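Local coordinates for protein shikimate 5-dehydrogenase (Mycobacterium fortuitum subsp. fortuitum DSM 46621, PDB 4XIJ) that probably catalyses the NADP-dependent interconversion of 3-dehydroshikimate and shikimate, the fourth of seven steps toward chorismate, at residues Ala141-Ala144 against Leu145-Gly149; Val167-Ala170 against Arg171-Gly174. All blocks are in the same frame, centred on the assembly; numbering follows the deposited sequence.

Contact 1 and contact 2 are the C-terminal turns of two consecutive helices, 138-147 and 160-172, and each turn closes with a glycine in a Schellman motif. Their centres lie 10 Å apart and they touch directly. V142 CG1 of contact 1 sits 3.6 Å from A170 CA of contact 2, and A146 CB meets C173 CB at 3.4 Å, so V142, V143 and A146 pack against the end of the second helix. V143 CG2 adds packing on C173 SG at 3.8 Å. The side chains of V142 and L169 come close to a glycine-rich turn of probable Rossmann type but make no contact with it, consistent with NADP binding by this half of the chain.

Contact 1: residues Ala141-Ala144 against Leu145-Gly149; sequences AVVA and LAELG
The carbonyl oxygen of V143 receives the amide of E147, N to O 2.9 Å, while the CG methylene of the same glutamate presses on it at 3.3 Å. A146 CB borders this oxygen as well, so apolar carbons of both residues crowd around the one hydrogen bond. The same pattern steps along the turn. L145 N donates to A141 O at 2.9 Å with an N-H...O angle of 158°, and the amides of A146 and L148 bond in the same i to i+4 fashion to V142 O and A144 O. The bond from L148 is the most bent of the four, at 135° at its hydrogen, as the helix runs out.

Side chains reach back onto the carbonyls one turn earlier. With CG of L145 lying beside its own backbone N (chi1 -71°), the branch point rests 3.3 Å from A141 O; L148 CG covers A144 O in the same manner and at the same distance. E147 extends beyond CG and slants across V143, its OE2 passing 4.0 Å from V143 CG1. This is a loose van der Waals approach, and the E147 side chain also touches R90 of helix 89-94.

Apolar residues are divided among several neighbours. V142 packs on helix 160-172, V143 on L169 of that helix and on L93 and V94 of helix 89-94, and A144 on V118 and T119 of helix 114-122. L145 packs on A125, and L148 on both A125 and T119.

G149 leaves the helix with positive phi, and its N bonds to A146 O at 3.0 Å, turning the chain toward strand 152-157. This Schellman motif ends the helix of the first beta-alpha-beta crossover, from strand 128-132 to strand 152-157, of a Rossmann-type nucleotide-binding domain.

Contact 2: residues Val167-Ala170 against Arg171-Gly174; sequences VDLA and RRCG. With EDO (1,2-ethanediol), chain B; SO4 (sulfate ion), chain G.
V167 CG1 lies 3.5 Å over the centre of one face of the R171 guanidinium, the two side chains running alongside each other and pointing the same way. The extended R171 chain carries its flat group to a sulfate ion at the guanidinium edge. There R171 NH1 donates to sulfate O3 at 2.8 Å and R171 NH2 to sulfate O1 at 2.9 Å, both nearly straight, a two-pronged grip on an ion probably taken from the crystallisation liquor. NH2 is also bonded to G177 O. D168 OD1 stands well out of the guanidinium plane, and a water joins them instead, donating to OD1 and accepting from R171 NH1.

On the next flank R172, in one of its two modelled conformers, bends at chi3 (-51°) and crosses L169 at about a right angle. In that conformer R172 NH2 comes 3.4 Å from L169 CD1, and the guanidinium has L169 CA over one face, toward its rim. L169 CD1 also meets C173 SG at 4.1 Å.

The i to i+4 bonds R171 N to V167 O and R172 N to D168 O set R171 and R172 one turn after V167 and D168. C173 N bonds to L169 O at 2.9 Å and weakly to A170 O. An ethanediol donates to R172 O through its O1, while G174 N returns to R171 O.

V167 and A170 pack on I155 and I153 of strand 152-157. With positive phi, G174 completes a Schellman motif that ends the helix of the beta-alpha-beta crossover from strand 152-157 to strand 176-181, the second in the Rossmann-type domain.

Contact 1: residues Ala141-Ala144 against Leu145-Gly149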
loop_
_atom_site.group_PDB
_atom_site.type_symbol
_atom_site.label_atom_id
_atom_site.label_comp_id
_atom_site.label_asym_id
_atom_site.label_seq_id
_atom_site.Cartn_x
_atom_site.Cartn_y
_atom_site.Cartn_z
ATOM N N ALA A 141 1.129 1.474 6.525
ATOM C CA ALA A 141 0.181 2.482 6.982
ATOM C C ALA A 141 0.856 3.436 8.001
ATOM O O ALA A 141 0.665 4.652 7.927
ATOM C CB ALA A 141 -1.057 1.827 7.594
ATOM N N VAL A 142 1.640 2.903 8.940
ATOM C CA VAL A 142 2.323 3.733 9.944
ATOM C C VAL A 142 3.306 4.706 9.276
ATOM O O VAL A 142 3.291 5.905 9.566
ATOM C CB VAL A 142 3.062 2.867 10.970
ATOM C CG1 VAL A 142 3.991 3.738 11.879
ATOM C CG2 VAL A 142 2.032 2.092 11.842
ATOM N N VAL A 143 4.129 4.192 8.344
ATOM C CA VAL A 143 5.129 5.041 7.698
ATOM C C VAL A 143 4.402 6.110 6.850
ATOM O O VAL A 143 4.782 7.262 6.908
ATOM C CB VAL A 143 6.090 4.196 6.855
ATOM C CG1 VAL A 143 6.962 5.052 5.927
ATOM C CG2 VAL A 143 6.993 3.304 7.770
ATOM N N ALA A 144 3.330 5.729 6.154
ATOM C CA ALA A 144 2.554 6.706 5.404
ATOM C C ALA A 144 1.978 7.784 6.289
ATOM O O ALA A 144 2.014 8.965 5.923
ATOM C CB ALA A 144 1.437 6.010 4.618
ATOM N N LEU A 145 1.416 7.400 7.442
ATOM C CA LEU A 145 0.849 8.424 8.312
ATOM C C LEU A 145 1.943 9.371 8.792
ATOM O O LEU A 145 1.719 10.606 8.856
ATOM C CB LEU A 145 0.082 7.766 9.480
ATOM C CG LEU A 145 -1.224 7.105 9.049
ATOM C CD1 LEU A 145 -1.748 6.244 10.252
ATOM C CD2 LEU A 145 -2.263 8.105 8.612
ATOM N N ALA A 146 3.128 8.831 9.117
ATOM C CA ALA A 146 4.215 9.709 9.525
ATOM C C ALA A 146 4.605 10.658 8.377
ATOM O O ALA A 146 4.921 11.830 8.609
ATOM C CB ALA A 146 5.436 8.920 9.972
ATOM N N GLU A 147 4.576 10.142 7.152
ATOM C CA GLU A 147 4.897 10.965 5.972
ATOM C C GLU A 147 3.817 12.009 5.692
ATOM O O GLU A 147 4.079 13.020 5.035
ATOM C CB GLU A 147 5.081 10.082 4.730
ATOM C CG GLU A 147 6.362 9.264 4.772
ATOM C CD GLU A 147 6.597 8.592 3.472
ATOM O OE1 GLU A 147 5.761 8.768 2.560
ATOM O OE2 GLU A 147 7.650 7.956 3.333
ATOM N N LEU A 148 2.596 11.775 6.175
ATOM C CA LEU A 148 1.540 12.805 6.080
ATOM C C LEU A 148 1.699 13.876 7.167
ATOM O O LEU A 148 0.913 14.819 7.224
ATOM C CB LEU A 148 0.145 12.184 6.185
ATOM C CG LEU A 148 -0.246 11.261 5.030
ATOM C CD1 LEU A 148 -1.644 10.631 5.280
ATOM C CD2 LEU A 148 -0.235 12.106 3.751
ATOM N N GLY A 149 2.709 13.750 8.027
ATOM C CA GLY A 149 2.946 14.764 9.051
ATOM C C GLY A 149 1.997 14.674 10.241
ATOM O O GLY A 149 1.773 15.672 10.913
#

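Contact 2: residues Val167-Ala170 against Arg171-Gly174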
loop_
_atom_site.group_PDB
_atom_site.type_symbol
_atom_site.label_atom_id
_atom_site.label_comp_id
_atom_site.label_asym_id
_atom_site.label_seq_id
_atom_site.Cartn_x
_atom_site.Cartn_y
_atom_site.Cartn_z
ATOM N N VAL A 167 4.040 0.656 17.334
ATOM C CA VAL A 167 4.273 1.877 18.112
ATOM C C VAL A 167 5.747 2.265 18.014
ATOM O O VAL A 167 6.056 3.445 17.817
ATOM C CB VAL A 167 3.868 1.683 19.573
ATOM C CG1 VAL A 167 4.344 2.856 20.418
ATOM C CG2 VAL A 167 2.332 1.481 19.662
ATOM N N ASP A 168 6.645 1.283 18.138
ATOM C CA ASP A 168 8.071 1.562 18.008
ATOM C C ASP A 168 8.378 2.168 16.644
ATOM O O ASP A 168 9.162 3.101 16.514
ATOM C CB ASP A 168 8.923 0.289 18.177
ATOM C CG ASP A 168 8.902 -0.284 19.602
ATOM O OD1 ASP A 168 8.531 0.453 20.531
ATOM O OD2 ASP A 168 9.312 -1.476 19.790
ATOM N N LEU A 169 7.800 1.587 15.601
ATOM C CA LEU A 169 7.975 2.106 14.248
ATOM C C LEU A 169 7.448 3.526 14.119
ATOM O O LEU A 169 8.134 4.386 13.557
ATOM C CB LEU A 169 7.287 1.169 13.258
ATOM C CG LEU A 169 7.302 1.620 11.792
ATOM C CD1 LEU A 169 8.722 1.772 11.247
ATOM C CD2 LEU A 169 6.467 0.645 10.908
ATOM N N ALA A 170 6.262 3.803 14.677
ATOM C CA ALA A 170 5.773 5.181 14.627
ATOM C C ALA A 170 6.772 6.156 15.235
ATOM O O ALA A 170 7.010 7.245 14.704
ATOM C CB ALA A 170 4.420 5.268 15.337
ATOM N N ARG A 171 7.321 5.793 16.380
ATOM C CA ARG A 171 8.296 6.660 17.009
ATOM C C ARG A 171 9.583 6.791 16.202
ATOM O O ARG A 171 10.156 7.898 16.119
ATOM C CB ARG A 171 8.586 6.148 18.406
ATOM C CG ARG A 171 7.377 6.296 19.317
ATOM C CD ARG A 171 7.562 5.578 20.644
ATOM N NE ARG A 171 6.388 5.725 21.499
ATOM C CZ ARG A 171 6.111 4.937 22.551
ATOM N NH1 ARG A 171 6.908 3.913 22.880
ATOM N NH2 ARG A 171 5.001 5.139 23.263
ATOM N N ARG A 172 10.047 5.692 15.592
ATOM C CA ARG A 172 11.244 5.784 14.750
ATOM C C ARG A 172 11.003 6.683 13.532
ATOM O O ARG A 172 11.953 7.299 13.030
ATOM C CB ARG A 172 11.724 4.392 14.303
ATOM C CG ARG A 172 12.222 3.486 15.453
ATOM C CD ARG A 172 12.943 2.214 14.944
ATOM N NE ARG A 172 12.176 1.462 13.933
ATOM C CZ ARG A 172 11.365 0.448 14.209
ATOM N NH1 ARG A 172 11.220 0.017 15.443
ATOM N NH2 ARG A 172 10.736 -0.168 13.238
ATOM N N CYS A 173 9.744 6.802 13.110
ATOM C CA CYS A 173 9.390 7.701 12.015
ATOM C C CYS A 173 9.261 9.159 12.450
ATOM O O CYS A 173 9.032 10.016 11.597
ATOM C CB CYS A 173 8.062 7.310 11.359
ATOM S SG CYS A 173 8.081 5.742 10.493
ATOM N N GLY A 174 9.367 9.426 13.751
ATOM C CA GLY A 174 9.339 10.788 14.265
ATOM C C GLY A 174 8.042 11.213 14.938
ATOM O O GLY A 174 7.953 12.308 15.492
HETATM C C1 EDO B . 12.899 9.318 16.064
HETATM O O1 EDO B . 12.872 9.600 14.644
HETATM C C2 EDO B . 12.098 10.345 16.867
HETATM O O2 EDO B . 12.882 11.447 17.393
HETATM S S SO4 G . 4.949 2.684 25.901
HETATM O O1 SO4 G . 3.811 3.304 25.214
HETATM O O2 SO4 G . 4.472 1.530 26.665
HETATM O O3 SO4 G . 5.951 2.244 24.929
HETATM O O4 SO4 G . 5.555 3.636 26.824
HETATM O O HOH W 1 9.406 2.753 21.514
#